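Local coordinates for AclR protein (Streptomyces galilaeus, PDB 2GEY) that is a putative hydroxylase of aromatic polyketide antibiotic biosynthesis, built on the alpha+beta barrel of the SnoaL-like family, at residues E88-Q93 / P125-L130; K56-L61 / A83-E88; W20-I25 / L50-L55; I79-T84 / V99-V104. All coordinates share one frame; numbering follows the deposited sequence.

In this SnoaL-like alpha+beta barrel contact 4 lies near the centre of the chain, and the other three lie 13 to 14 Å from it. Along the chain contact 3 comes first, fastening helix 44-57 to the turn after helix 3-18; contact 2 follows, joining the end of the same helix to the end of strand 74-84. Contact 4 pairs that strand with 98-110 and shares Ala83 and Thr84 with contact 2, their centres about 12 Å apart. Contact 1 lays loop 88-93 against helix 124-129 and shares Glu88 with contact 2, at about 10 Å between centres. Contacts 1 and 3, about 19 Å between centres, do not touch. Tetraethylene glycol, probably from the crystallisation liquor, lies near Phe89, Leu61 and Trp101 and may mark a pocket.

Contact 1: residues E88-Q93 / P125-L130; sequences EFMGVQ and PLLVRL
Phe89, Met90 and Val92 reach from the loop between strands 74-84 and 98-110 onto the end of helix 124-129 and Leu130 just beyond it; Leu130 meets all three. The tightly packed part is the cluster of Phe89 with Leu126 and Leu130: the ring turns its edge to Leu130 CD1, with CD2 3.8 Å away, while its CE2 approaches Leu126 CD2 at 3.9 Å. Met90 joins them because its chain, straight through chi2, bends at the last torsion (chi3 -46°) and turns the methyl in toward the helix. An unbranched, flexible methionine can bend its terminal methyl in between Leu127 and Leu130, although the modelled spacing of 3.2 Å from Met90 CE to Leu130 CD1 is doubtfully short. On the looser flank, Val92 spreads its two methyls over the end of the helix: CG1 stands 4.0 Å from Leu130 CD2, and CG2 rests near the carbonyl oxygen of Leu130.

No hydrogen bond crosses between the segments, and the solvent side of the loop is polar. There, in the modelled conformer of Glu88, one of two, Gln93 NE2 donates to Glu88 OE2 from above the carboxylate plane. Between them Phe89 to Val92 form a type I' turn; both central residues have positive phi, which Gly91 adopts easily. This turn packs the loop between strands 74-84 and 98-110 on helix 124-129 in the SnoaL-like alpha+beta barrel.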
loop_
_atom_site.group_PDB
_atom_site.type_symbol
_atom_site.label_atom_id
_atom_site.label_comp_id
_atom_site.label_asym_id
_atom_site.label_seq_id
_atom_site.Cartn_x
_atom_site.Cartn_y
_atom_site.Cartn_z
ATOM N N GLU A 88 -22.162 -0.453 11.779
ATOM C CA GLU A 88 -22.221 0.419 10.610
ATOM C C GLU A 88 -20.844 1.025 10.332
ATOM O O GLU A 88 -20.131 1.439 11.246
ATOM C CB GLU A 88 -23.276 1.522 10.774
ATOM C CG GLU A 88 -23.617 2.248 9.465
ATOM C CD GLU A 88 -24.652 3.351 9.633
ATOM O OE1 GLU A 88 -24.474 4.433 9.033
ATOM O OE2 GLU A 88 -25.660 3.133 10.338
ATOM N N PHE A 89 -20.472 1.049 9.054
ATOM C CA PHE A 89 -19.193 1.594 8.632
ATOM C C PHE A 89 -19.325 2.248 7.262
ATOM O O PHE A 89 -19.875 1.651 6.338
ATOM C CB PHE A 89 -18.135 0.491 8.588
ATOM C CG PHE A 89 -16.734 1.010 8.467
ATOM C CD1 PHE A 89 -16.154 1.716 9.510
ATOM C CD2 PHE A 89 -15.999 0.807 7.314
ATOM C CE1 PHE A 89 -14.864 2.204 9.405
ATOM C CE2 PHE A 89 -14.705 1.295 7.198
ATOM C CZ PHE A 89 -14.135 1.991 8.247
ATOM N N MET A 90 -18.819 3.477 7.150
ATOM C CA MET A 90 -18.920 4.284 5.928
ATOM C C MET A 90 -20.343 4.339 5.378
ATOM O O MET A 90 -20.552 4.294 4.166
ATOM C CB MET A 90 -17.977 3.751 4.852
ATOM C CG MET A 90 -16.531 3.677 5.273
ATOM S SD MET A 90 -15.416 3.250 3.925
ATOM C CE MET A 90 -16.265 1.891 3.149
ATOM N N GLY A 91 -21.319 4.428 6.279
ATOM C CA GLY A 91 -22.722 4.499 5.903
ATOM C C GLY A 91 -23.348 3.182 5.476
ATOM O O GLY A 91 -24.505 3.159 5.068
ATOM N N VAL A 92 -22.602 2.085 5.575
ATOM C CA VAL A 92 -23.101 0.772 5.168
ATOM C C VAL A 92 -23.495 -0.047 6.393
ATOM O O VAL A 92 -22.687 -0.236 7.301
ATOM C CB VAL A 92 -22.037 0.002 4.363
ATOM C CG1 VAL A 92 -22.555 -1.377 3.957
ATOM C CG2 VAL A 92 -21.630 0.806 3.148
ATOM N N GLN A 93 -24.733 -0.537 6.414
ATOM C CA GLN A 93 -25.211 -1.336 7.538
ATOM C C GLN A 93 -24.466 -2.670 7.605
ATOM O O GLN A 93 -24.104 -3.231 6.569
ATOM C CB GLN A 93 -26.716 -1.583 7.433
ATOM C CG GLN A 93 -27.563 -0.313 7.485
ATOM C CD GLN A 93 -27.259 0.551 8.699
ATOM O OE1 GLN A 93 -27.237 0.071 9.831
ATOM N NE2 GLN A 93 -27.013 1.833 8.461
ATOM N N PRO A 125 -10.117 -4.088 -0.779
ATOM C CA PRO A 125 -10.925 -5.298 -0.579
ATOM C C PRO A 125 -12.144 -5.052 0.313
ATOM O O PRO A 125 -13.204 -5.648 0.099
ATOM C CB PRO A 125 -9.961 -6.277 0.112
ATOM C CG PRO A 125 -8.622 -5.689 0.004
ATOM C CD PRO A 125 -8.773 -4.224 -0.185
ATOM N N LEU A 126 -11.987 -4.180 1.303
ATOM C CA LEU A 126 -13.097 -3.816 2.174
ATOM C C LEU A 126 -14.137 -3.005 1.416
ATOM O O LEU A 126 -15.344 -3.215 1.583
ATOM C CB LEU A 126 -12.592 -3.020 3.382
ATOM C CG LEU A 126 -13.651 -2.546 4.385
ATOM C CD1 LEU A 126 -14.419 -3.725 4.965
ATOM C CD2 LEU A 126 -12.996 -1.740 5.495
ATOM N N LEU A 127 -13.674 -2.077 0.583
ATOM C CA LEU A 127 -14.589 -1.261 -0.216
ATOM C C LEU A 127 -15.445 -2.117 -1.149
ATOM O O LEU A 127 -16.623 -1.815 -1.360
ATOM C CB LEU A 127 -13.832 -0.193 -1.005
ATOM C CG LEU A 127 -13.161 0.895 -0.160
ATOM C CD1 LEU A 127 -12.140 1.663 -0.995
ATOM C CD2 LEU A 127 -14.188 1.840 0.451
ATOM N N VAL A 128 -14.860 -3.185 -1.686
ATOM C CA VAL A 128 -15.612 -4.141 -2.497
ATOM C C VAL A 128 -16.676 -4.850 -1.644
ATOM O O VAL A 128 -17.835 -4.949 -2.056
ATOM C CB VAL A 128 -14.672 -5.160 -3.180
ATOM C CG1 VAL A 128 -15.471 -6.253 -3.890
ATOM C CG2 VAL A 128 -13.775 -4.449 -4.172
ATOM N N ARG A 129 -16.286 -5.321 -0.458
ATOM C CA ARG A 129 -17.209 -6.023 0.442
ATOM C C ARG A 129 -18.365 -5.145 0.900
ATOM O O ARG A 129 -19.489 -5.629 1.089
ATOM C CB ARG A 129 -16.471 -6.568 1.666
ATOM C CG ARG A 129 -15.629 -7.789 1.383
ATOM C CD ARG A 129 -16.476 -9.036 1.122
ATOM N NE ARG A 129 -15.941 -9.751 -0.035
ATOM C CZ ARG A 129 -16.476 -9.785 -1.258
ATOM N NH1 ARG A 129 -17.627 -9.180 -1.544
ATOM N NH2 ARG A 129 -15.846 -10.461 -2.210
ATOM N N LEU A 130 -18.093 -3.856 1.068
ATOM C CA LEU A 130 -19.121 -2.906 1.462
ATOM C C LEU A 130 -19.921 -2.350 0.287
ATOM O O LEU A 130 -20.812 -1.525 0.492
ATOM C CB LEU A 130 -18.496 -1.754 2.244
ATOM C CG LEU A 130 -17.869 -2.171 3.574
ATOM C CD1 LEU A 130 -17.321 -0.970 4.267
ATOM C CD2 LEU A 130 -18.860 -2.878 4.466
#

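Contact 2: residues K56-L61 / A83-E88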
loop_
_atom_site.group_PDB
_atom_site.type_symbol
_atom_site.label_atom_id
_atom_site.label_comp_id
_atom_site.label_asym_id
_atom_site.label_seq_id
_atom_site.Cartn_x
_atom_site.Cartn_y
_atom_site.Cartn_z
ATOM N N LYS A 56 -15.596 -0.359 16.746
ATOM C CA LYS A 56 -17.041 -0.573 16.858
ATOM C C LYS A 56 -17.612 -1.331 15.650
ATOM O O LYS A 56 -18.445 -2.222 15.802
ATOM C CB LYS A 56 -17.766 0.764 17.008
ATOM C CG LYS A 56 -19.222 0.614 17.360
ATOM C CD LYS A 56 -19.983 1.939 17.305
ATOM C CE LYS A 56 -21.487 1.702 17.206
ATOM N NZ LYS A 56 -21.882 1.030 15.912
ATOM N N ALA A 57 -17.152 -0.970 14.457
ATOM C CA ALA A 57 -17.640 -1.576 13.218
ATOM C C ALA A 57 -17.133 -3.011 13.060
ATOM O O ALA A 57 -17.861 -3.883 12.560
ATOM C CB ALA A 57 -17.216 -0.741 12.031
ATOM N N PHE A 58 -15.893 -3.231 13.505
ATOM C CA PHE A 58 -15.183 -4.503 13.361
ATOM C C PHE A 58 -14.660 -4.997 14.722
ATOM O O PHE A 58 -13.447 -5.066 14.946
ATOM C CB PHE A 58 -14.046 -4.313 12.363
ATOM C CG PHE A 58 -14.500 -3.730 11.057
ATOM C CD1 PHE A 58 -15.277 -4.482 10.191
ATOM C CD2 PHE A 58 -14.196 -2.415 10.715
ATOM C CE1 PHE A 58 -15.725 -3.951 8.992
ATOM C CE2 PHE A 58 -14.638 -1.877 9.507
ATOM C CZ PHE A 58 -15.408 -2.647 8.653
ATOM N N PRO A 59 -15.583 -5.365 15.626
ATOM C CA PRO A 59 -15.247 -5.642 17.036
ATOM C C PRO A 59 -14.351 -6.853 17.282
ATOM O O PRO A 59 -13.797 -6.991 18.379
ATOM C CB PRO A 59 -16.615 -5.858 17.680
ATOM C CG PRO A 59 -17.503 -6.275 16.586
ATOM C CD PRO A 59 -17.028 -5.525 15.377
ATOM N N ASP A 60 -14.224 -7.720 16.280
ATOM C CA ASP A 60 -13.412 -8.926 16.384
ATOM C C ASP A 60 -12.157 -8.841 15.524
ATOM O O ASP A 60 -11.539 -9.862 15.207
ATOM C CB ASP A 60 -14.245 -10.146 15.983
ATOM C CG ASP A 60 -14.772 -10.070 14.558
ATOM O OD1 ASP A 60 -14.516 -9.079 13.833
ATOM O OD2 ASP A 60 -15.465 -11.020 14.159
ATOM N N LEU A 61 -11.764 -7.632 15.142
ATOM C CA LEU A 61 -10.679 -7.492 14.181
ATOM C C LEU A 61 -9.386 -8.104 14.716
ATOM O O LEU A 61 -9.150 -8.140 15.935
ATOM C CB LEU A 61 -10.472 -6.035 13.764
ATOM C CG LEU A 61 -10.008 -5.047 14.835
ATOM C CD1 LEU A 61 -8.488 -5.081 15.014
ATOM C CD2 LEU A 61 -10.474 -3.634 14.472
ATOM N N ALA A 83 -11.645 -9.293 9.867
ATOM C CA ALA A 83 -12.702 -9.040 10.827
ATOM C C ALA A 83 -14.051 -9.444 10.263
ATOM O O ALA A 83 -14.158 -9.839 9.102
ATOM C CB ALA A 83 -12.727 -7.564 11.185
ATOM N N THR A 84 -15.073 -9.316 11.102
ATOM C CA THR A 84 -16.460 -9.437 10.665
ATOM C C THR A 84 -17.093 -8.049 10.731
ATOM O O THR A 84 -16.835 -7.285 11.665
ATOM C CB THR A 84 -17.247 -10.402 11.569
ATOM O OG1 THR A 84 -16.459 -11.570 11.812
ATOM C CG2 THR A 84 -18.523 -10.817 10.905
ATOM N N HIS A 85 -17.929 -7.731 9.746
ATOM C CA HIS A 85 -18.602 -6.438 9.699
ATOM C C HIS A 85 -19.863 -6.497 10.563
ATOM O O HIS A 85 -20.914 -6.972 10.117
ATOM C CB HIS A 85 -18.932 -6.045 8.248
ATOM C CG HIS A 85 -19.530 -4.678 8.114
ATOM N ND1 HIS A 85 -20.338 -4.317 7.056
ATOM C CD2 HIS A 85 -19.449 -3.589 8.914
ATOM C CE1 HIS A 85 -20.720 -3.060 7.208
ATOM N NE2 HIS A 85 -20.202 -2.599 8.332
ATOM N N GLN A 86 -19.734 -6.018 11.801
ATOM C CA GLN A 86 -20.794 -6.111 12.809
ATOM C C GLN A 86 -21.439 -4.768 13.149
ATOM O O GLN A 86 -22.540 -4.744 13.705
ATOM C CB GLN A 86 -20.248 -6.722 14.107
ATOM C CG GLN A 86 -19.615 -8.103 13.974
ATOM C CD GLN A 86 -20.610 -9.227 13.710
ATOM O OE1 GLN A 86 -20.216 -10.387 13.569
ATOM N NE2 GLN A 86 -21.895 -8.900 13.646
ATOM N N GLY A 87 -20.768 -3.662 12.838
ATOM C CA GLY A 87 -21.321 -2.324 13.083
ATOM C C GLY A 87 -21.300 -1.470 11.831
ATOM O O GLY A 87 -20.523 -1.731 10.918
ATOM N N GLU A 88 -22.162 -0.453 11.779
ATOM C CA GLU A 88 -22.221 0.419 10.610
ATOM C C GLU A 88 -20.844 1.025 10.332
ATOM O O GLU A 88 -20.131 1.439 11.246
ATOM C CB GLU A 88 -23.276 1.522 10.774
ATOM C CG GLU A 88 -23.617 2.248 9.465
ATOM C CD GLU A 88 -24.652 3.351 9.633
ATOM O OE1 GLU A 88 -24.474 4.433 9.033
ATOM O OE2 GLU A 88 -25.660 3.133 10.338
HETATM O O HOH W 1 -20.177 0.913 13.790
#
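Ala57 O, at the end of helix 44-57, accepts from both Gln86 N and Gly87 N, joining the helix of this SnoaL-like alpha+beta fold to the loop that leaves strand 74-84. Gln86 N lies nearly along the C=O axis, whereas Gly87 N comes in at a C=O...N angle of 119°. Gly87, without a side chain, lets its backbone come close to Lys56 O and Ala57.

Phe58 can be followed outward. Its CB touches Ala83 CB at 3.7 Å, CD1 sets the ring edge against Thr84 O, CE1 lies 3.7 Å from His85 CD2, and CZ at the tip is 4.2 Å from that same His85 CD2. The two rings meet obliquely, their planes 37° apart. Ala57 CB lies over one face of the Phe58 ring, offset toward its rim, and Phe89 meets the ring edge-to-face. The small side chain of Ala83 suits its place against both Phe58 and Leu61, while Pro59 rests on the aliphatic part of Gln86.

On the solvent side, a water accepts from Lys56 NZ and donates to Glu88 O. Asp60 forms the polar clamp at the other end: its CG sits between the backbone N and carbonyl carbon (chi1 60°), presenting both oxygens to Thr84. OD1 takes Thr84 N at 2.8 Å and OD2 takes the hydroxyl OG1 at 2.6 Å, each through its syn lone pair.

Contact 3: residues W20-I25 / L50-L55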
loop_
_atom_site.group_PDB
_atom_site.type_symbol
_atom_site.label_atom_id
_atom_site.label_comp_id
_atom_site.label_asym_id
_atom_site.label_seq_id
_atom_site.Cartn_x
_atom_site.Cartn_y
_atom_site.Cartn_z
ATOM N N TRP A 20 -8.241 -5.727 21.598
ATOM C CA TRP A 20 -9.222 -4.646 21.499
ATOM C C TRP A 20 -9.121 -3.625 22.639
ATOM O O TRP A 20 -10.142 -3.195 23.197
ATOM C CB TRP A 20 -10.632 -5.244 21.376
ATOM C CG TRP A 20 -10.636 -6.348 20.375
ATOM C CD1 TRP A 20 -10.378 -6.239 19.041
ATOM C CD2 TRP A 20 -10.846 -7.738 20.630
ATOM N NE1 TRP A 20 -10.433 -7.469 18.448
ATOM C CE2 TRP A 20 -10.713 -8.411 19.401
ATOM C CE3 TRP A 20 -11.123 -8.483 21.780
ATOM C CZ2 TRP A 20 -10.862 -9.792 19.284
ATOM C CZ3 TRP A 20 -11.266 -9.857 21.663
ATOM C CH2 TRP A 20 -11.146 -10.495 20.424
ATOM N N ASP A 21 -7.881 -3.235 22.939
ATOM C CA ASP A 21 -7.543 -2.336 24.041
ATOM C C ASP A 21 -6.867 -1.078 23.496
ATOM O O ASP A 21 -5.647 -1.039 23.354
ATOM C CB ASP A 21 -6.591 -3.051 25.007
ATOM C CG ASP A 21 -6.069 -2.137 26.116
ATOM O OD1 ASP A 21 -6.672 -1.078 26.379
ATOM O OD2 ASP A 21 -5.046 -2.495 26.729
ATOM N N LEU A 22 -7.643 -0.046 23.190
ATOM C CA LEU A 22 -7.058 1.139 22.565
ATOM C C LEU A 22 -6.088 1.862 23.501
ATOM O O LEU A 22 -5.126 2.462 23.039
ATOM C CB LEU A 22 -8.135 2.094 22.053
ATOM C CG LEU A 22 -9.076 1.551 20.974
ATOM C CD1 LEU A 22 -10.041 2.640 20.530
ATOM C CD2 LEU A 22 -8.295 1.011 19.804
ATOM N N SER A 23 -6.336 1.795 24.810
ATOM C CA SER A 23 -5.460 2.439 25.793
ATOM C C SER A 23 -4.039 1.876 25.720
ATOM O O SER A 23 -3.066 2.599 25.942
ATOM C CB SER A 23 -6.011 2.277 27.221
ATOM O OG SER A 23 -5.712 0.992 27.744
ATOM N N GLY A 24 -3.924 0.584 25.402
ATOM C CA GLY A 24 -2.637 -0.106 25.270
ATOM C C GLY A 24 -1.835 0.282 24.044
ATOM O O GLY A 24 -0.649 -0.028 23.946
ATOM N N ILE A 25 -2.486 0.956 23.097
ATOM C CA ILE A 25 -1.801 1.519 21.948
ATOM C C ILE A 25 -1.366 2.948 22.282
ATOM O O ILE A 25 -0.189 3.298 22.170
ATOM C CB ILE A 25 -2.735 1.549 20.714
ATOM C CG1 ILE A 25 -3.235 0.139 20.385
ATOM C CG2 ILE A 25 -2.045 2.182 19.515
ATOM C CD1 ILE A 25 -4.481 0.137 19.592
ATOM N N LEU A 50 -11.154 7.587 14.767
ATOM C CA LEU A 50 -11.140 6.579 13.706
ATOM C C LEU A 50 -10.875 5.208 14.293
ATOM O O LEU A 50 -11.429 4.209 13.834
ATOM C CB LEU A 50 -10.064 6.892 12.665
ATOM C CG LEU A 50 -10.331 8.102 11.772
ATOM C CD1 LEU A 50 -9.067 8.455 11.009
ATOM C CD2 LEU A 50 -11.486 7.817 10.819
ATOM N N MET A 51 -10.011 5.166 15.304
ATOM C CA MET A 51 -9.690 3.911 15.977
ATOM C C MET A 51 -10.925 3.377 16.702
ATOM O O MET A 51 -11.258 2.200 16.574
ATOM C CB MET A 51 -8.525 4.112 16.953
ATOM C CG MET A 51 -7.211 4.432 16.250
ATOM S SD MET A 51 -5.937 5.085 17.350
ATOM C CE MET A 51 -5.519 3.618 18.284
ATOM N N GLU A 52 -11.603 4.252 17.444
ATOM C CA GLU A 52 -12.827 3.885 18.168
ATOM C C GLU A 52 -13.930 3.425 17.213
ATOM O O GLU A 52 -14.597 2.417 17.457
ATOM C CB GLU A 52 -13.336 5.066 19.010
ATOM C CG GLU A 52 -12.442 5.392 20.208
ATOM C CD GLU A 52 -12.868 6.640 20.962
ATOM O OE1 GLU A 52 -13.404 7.585 20.337
ATOM O OE2 GLU A 52 -12.667 6.680 22.197
ATOM N N GLY A 53 -14.131 4.183 16.138
ATOM C CA GLY A 53 -15.168 3.863 15.152
ATOM C C GLY A 53 -14.869 2.568 14.423
ATOM O O GLY A 53 -15.774 1.778 14.144
ATOM N N GLY A 54 -13.594 2.350 14.116
ATOM C CA GLY A 54 -13.156 1.124 13.463
ATOM C C GLY A 54 -13.394 -0.096 14.331
ATOM O O GLY A 54 -13.893 -1.118 13.862
ATOM N N LEU A 55 -13.054 0.021 15.609
ATOM C CA LEU A 55 -13.266 -1.066 16.557
ATOM C C LEU A 55 -14.750 -1.384 16.748
ATOM O O LEU A 55 -15.130 -2.546 16.886
ATOM C CB LEU A 55 -12.613 -0.718 17.897
ATOM C CG LEU A 55 -12.315 -1.837 18.893
ATOM C CD1 LEU A 55 -11.711 -3.055 18.229
ATOM C CD2 LEU A 55 -11.379 -1.294 19.976
#
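The indole of Trp20 meets Leu55 CD1 obliquely, with Trp20 CD1 3.5 Å from that methyl and the two side chains crossing at about a right angle. At the indole edge NE1 donates to Leu61 O, just beyond helix 44-57, so the ring is held by a polar bond as well as by the leucine. Its indole can serve both needs, which suits tryptophan as a residue near the surface.

Leu55 divides its methyls between two partners: while CD1 takes Trp20, CD2 reaches Leu22 CG at 3.8 Å, the two leucines meeting tip to tip. CG of Leu55 stands opposite its backbone N (chi1 -161°), which carries the fork toward the turn. Leu22 in turn sets CD1 against the aliphatic CG of Glu52 at 3.7 Å. Deeper in, Met51 bends at its last torsion (chi3 71°) and offers CE to Ile25 CD1 at 3.9 Å, again end to end. Ile25 also packs on Met13, Ala16 and Trp17 of helix 3-18, so a branched residue fills the corner among three helical elements.

The turn is organised by Asp21, whose OD1 accepts weakly from Gly24 N as a capping bond; Arg19 forms a salt bridge with its OD2. Trp20, with positive phi, is the C-prime residue of the Schellman motif ending helix 3-18, and the chain turns from there into helix 23-26. The contact thus joins the corner between helices 3-18 and 23-26 to helix 44-57 on the helical side of this SnoaL-like fold.

Contact 4: residues I79-T84 / V99-V104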
loop_
_atom_site.group_PDB
_atom_site.type_symbol
_atom_site.label_atom_id
_atom_site.label_comp_id
_atom_site.label_asym_id
_atom_site.label_seq_id
_atom_site.Cartn_x
_atom_site.Cartn_y
_atom_site.Cartn_z
ATOM N N ILE A 79 0.855 -5.180 7.558
ATOM C CA ILE A 79 -0.184 -5.826 8.341
ATOM C C ILE A 79 -1.406 -6.138 7.481
ATOM O O ILE A 79 -1.818 -5.314 6.663
ATOM C CB ILE A 79 -0.607 -4.911 9.507
ATOM C CG1 ILE A 79 0.563 -4.737 10.486
ATOM C CG2 ILE A 79 -1.846 -5.460 10.221
ATOM C CD1 ILE A 79 0.419 -3.577 11.429
ATOM N N THR A 80 -1.976 -7.322 7.687
ATOM C CA THR A 80 -3.264 -7.683 7.117
ATOM C C THR A 80 -4.282 -7.730 8.246
ATOM O O THR A 80 -4.048 -8.369 9.277
ATOM C CB THR A 80 -3.190 -9.039 6.406
ATOM O OG1 THR A 80 -2.272 -8.935 5.307
ATOM C CG2 THR A 80 -4.579 -9.474 5.893
ATOM N N VAL A 81 -5.391 -7.025 8.057
ATOM C CA VAL A 81 -6.476 -7.009 9.031
ATOM C C VAL A 81 -7.608 -7.886 8.527
ATOM O O VAL A 81 -7.968 -7.823 7.347
ATOM C CB VAL A 81 -7.017 -5.585 9.268
ATOM C CG1 VAL A 81 -8.112 -5.602 10.339
ATOM C CG2 VAL A 81 -5.885 -4.646 9.670
ATOM N N THR A 82 -8.153 -8.712 9.417
ATOM C CA THR A 82 -9.353 -9.495 9.122
ATOM C C THR A 82 -10.369 -9.292 10.230
ATOM O O THR A 82 -10.003 -9.127 11.389
ATOM C CB THR A 82 -9.050 -10.990 8.951
ATOM O OG1 THR A 82 -8.411 -11.504 10.122
ATOM C CG2 THR A 82 -8.142 -11.213 7.751
ATOM N N ALA A 83 -11.645 -9.293 9.867
ATOM C CA ALA A 83 -12.702 -9.040 10.827
ATOM C C ALA A 83 -14.051 -9.444 10.263
ATOM O O ALA A 83 -14.158 -9.839 9.102
ATOM C CB ALA A 83 -12.727 -7.564 11.185
ATOM N N THR A 84 -15.073 -9.316 11.102
ATOM C CA THR A 84 -16.460 -9.437 10.665
ATOM C C THR A 84 -17.093 -8.049 10.731
ATOM O O THR A 84 -16.835 -7.285 11.665
ATOM C CB THR A 84 -17.247 -10.402 11.569
ATOM O OG1 THR A 84 -16.459 -11.570 11.812
ATOM C CG2 THR A 84 -18.523 -10.817 10.905
ATOM N N VAL A 99 -14.378 -9.615 6.323
ATOM C CA VAL A 99 -13.727 -8.598 5.523
ATOM C C VAL A 99 -12.237 -8.616 5.815
ATOM O O VAL A 99 -11.801 -9.208 6.808
ATOM C CB VAL A 99 -14.294 -7.185 5.802
ATOM C CG1 VAL A 99 -15.801 -7.137 5.513
ATOM C CG2 VAL A 99 -13.999 -6.732 7.240
ATOM N N SER A 100 -11.480 -7.962 4.943
ATOM C CA SER A 100 -10.040 -7.812 5.103
ATOM C C SER A 100 -9.547 -6.510 4.482
ATOM O O SER A 100 -10.178 -5.939 3.574
ATOM C CB SER A 100 -9.300 -9.001 4.477
ATOM O OG SER A 100 -9.478 -9.015 3.064
ATOM N N TRP A 101 -8.412 -6.037 4.980
ATOM C CA TRP A 101 -7.682 -4.978 4.322
ATOM C C TRP A 101 -6.208 -5.062 4.701
ATOM O O TRP A 101 -5.806 -5.943 5.464
ATOM C CB TRP A 101 -8.307 -3.594 4.590
ATOM C CG TRP A 101 -8.276 -3.097 5.989
ATOM C CD1 TRP A 101 -7.344 -2.275 6.541
ATOM C CD2 TRP A 101 -9.254 -3.338 7.006
ATOM N NE1 TRP A 101 -7.663 -2.003 7.844
ATOM C CE2 TRP A 101 -8.837 -2.638 8.156
ATOM C CE3 TRP A 101 -10.443 -4.074 7.055
ATOM C CZ2 TRP A 101 -9.566 -2.654 9.347
ATOM C CZ3 TRP A 101 -11.159 -4.099 8.232
ATOM C CH2 TRP A 101 -10.717 -3.392 9.367
ATOM N N HIS A 102 -5.408 -4.186 4.116
ATOM C CA HIS A 102 -3.957 -4.284 4.219
ATOM C C HIS A 102 -3.410 -2.909 4.465
ATOM O O HIS A 102 -3.936 -1.924 3.951
ATOM C CB HIS A 102 -3.377 -4.867 2.930
ATOM C CG HIS A 102 -4.047 -6.134 2.501
ATOM N ND1 HIS A 102 -3.662 -7.372 2.966
ATOM C CD2 HIS A 102 -5.113 -6.347 1.695
ATOM C CE1 HIS A 102 -4.451 -8.295 2.448
ATOM N NE2 HIS A 102 -5.337 -7.702 1.668
ATOM N N LEU A 103 -2.358 -2.821 5.264
ATOM C CA LEU A 103 -1.748 -1.530 5.539
ATOM C C LEU A 103 -0.282 -1.678 5.891
ATOM O O LEU A 103 0.167 -2.763 6.244
ATOM C CB LEU A 103 -2.500 -0.838 6.676
ATOM C CG LEU A 103 -2.607 -1.641 7.980
ATOM C CD1 LEU A 103 -1.536 -1.226 8.953
ATOM C CD2 LEU A 103 -3.978 -1.488 8.611
ATOM N N VAL A 104 0.442 -0.573 5.785
ATOM C CA VAL A 104 1.779 -0.469 6.324
ATOM C C VAL A 104 1.748 0.688 7.312
ATOM O O VAL A 104 1.262 1.781 6.998
ATOM C CB VAL A 104 2.857 -0.241 5.240
ATOM C CG1 VAL A 104 4.225 0.034 5.892
ATOM C CG2 VAL A 104 2.937 -1.441 4.321
#
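Strands 79-84 and 99-104 run antiparallel at 159°, with Ile79, Val81 and Ala83 forming hydrogen-bonded pairs with Leu103, Trp101 and Val99, each joined by two backbone bonds.

On the face carrying these residues, Val81 lies over the indole of Trp101: CG1 stands 3.6 Å from the centroid of the six-membered ring and 20° off its normal, a CH-pi contact. Trp101 CG is placed between its backbone N and carbonyl carbon (chi1 65°), which swings the ring back across the neighbouring strand. Beta-branched Val81 suits this spot, since its CB and CG1 together cover the ring face. In the modelled conformer of Leu103, one of two, its CD2 lies 3.8 Å from Val81 CG2 and its CD1 packs against Ile79 CB, also at 3.8 Å.

The other face is more polar. His102 ND1 donates to Thr80 OG1 at 3.1 Å, the oxygen lying slightly out of the imidazole plane, and Thr80 OG1 is also hydrogen-bonded to Asp39 of the second subunit, so the pair links the sheet to the dimer interface.

The two strands sit inside the sheet, 62-71 beyond Thr80 and Thr82, 113-122 beyond His102 and Val104, while Leu126 of helix 124-129 covers Val99 and Trp101.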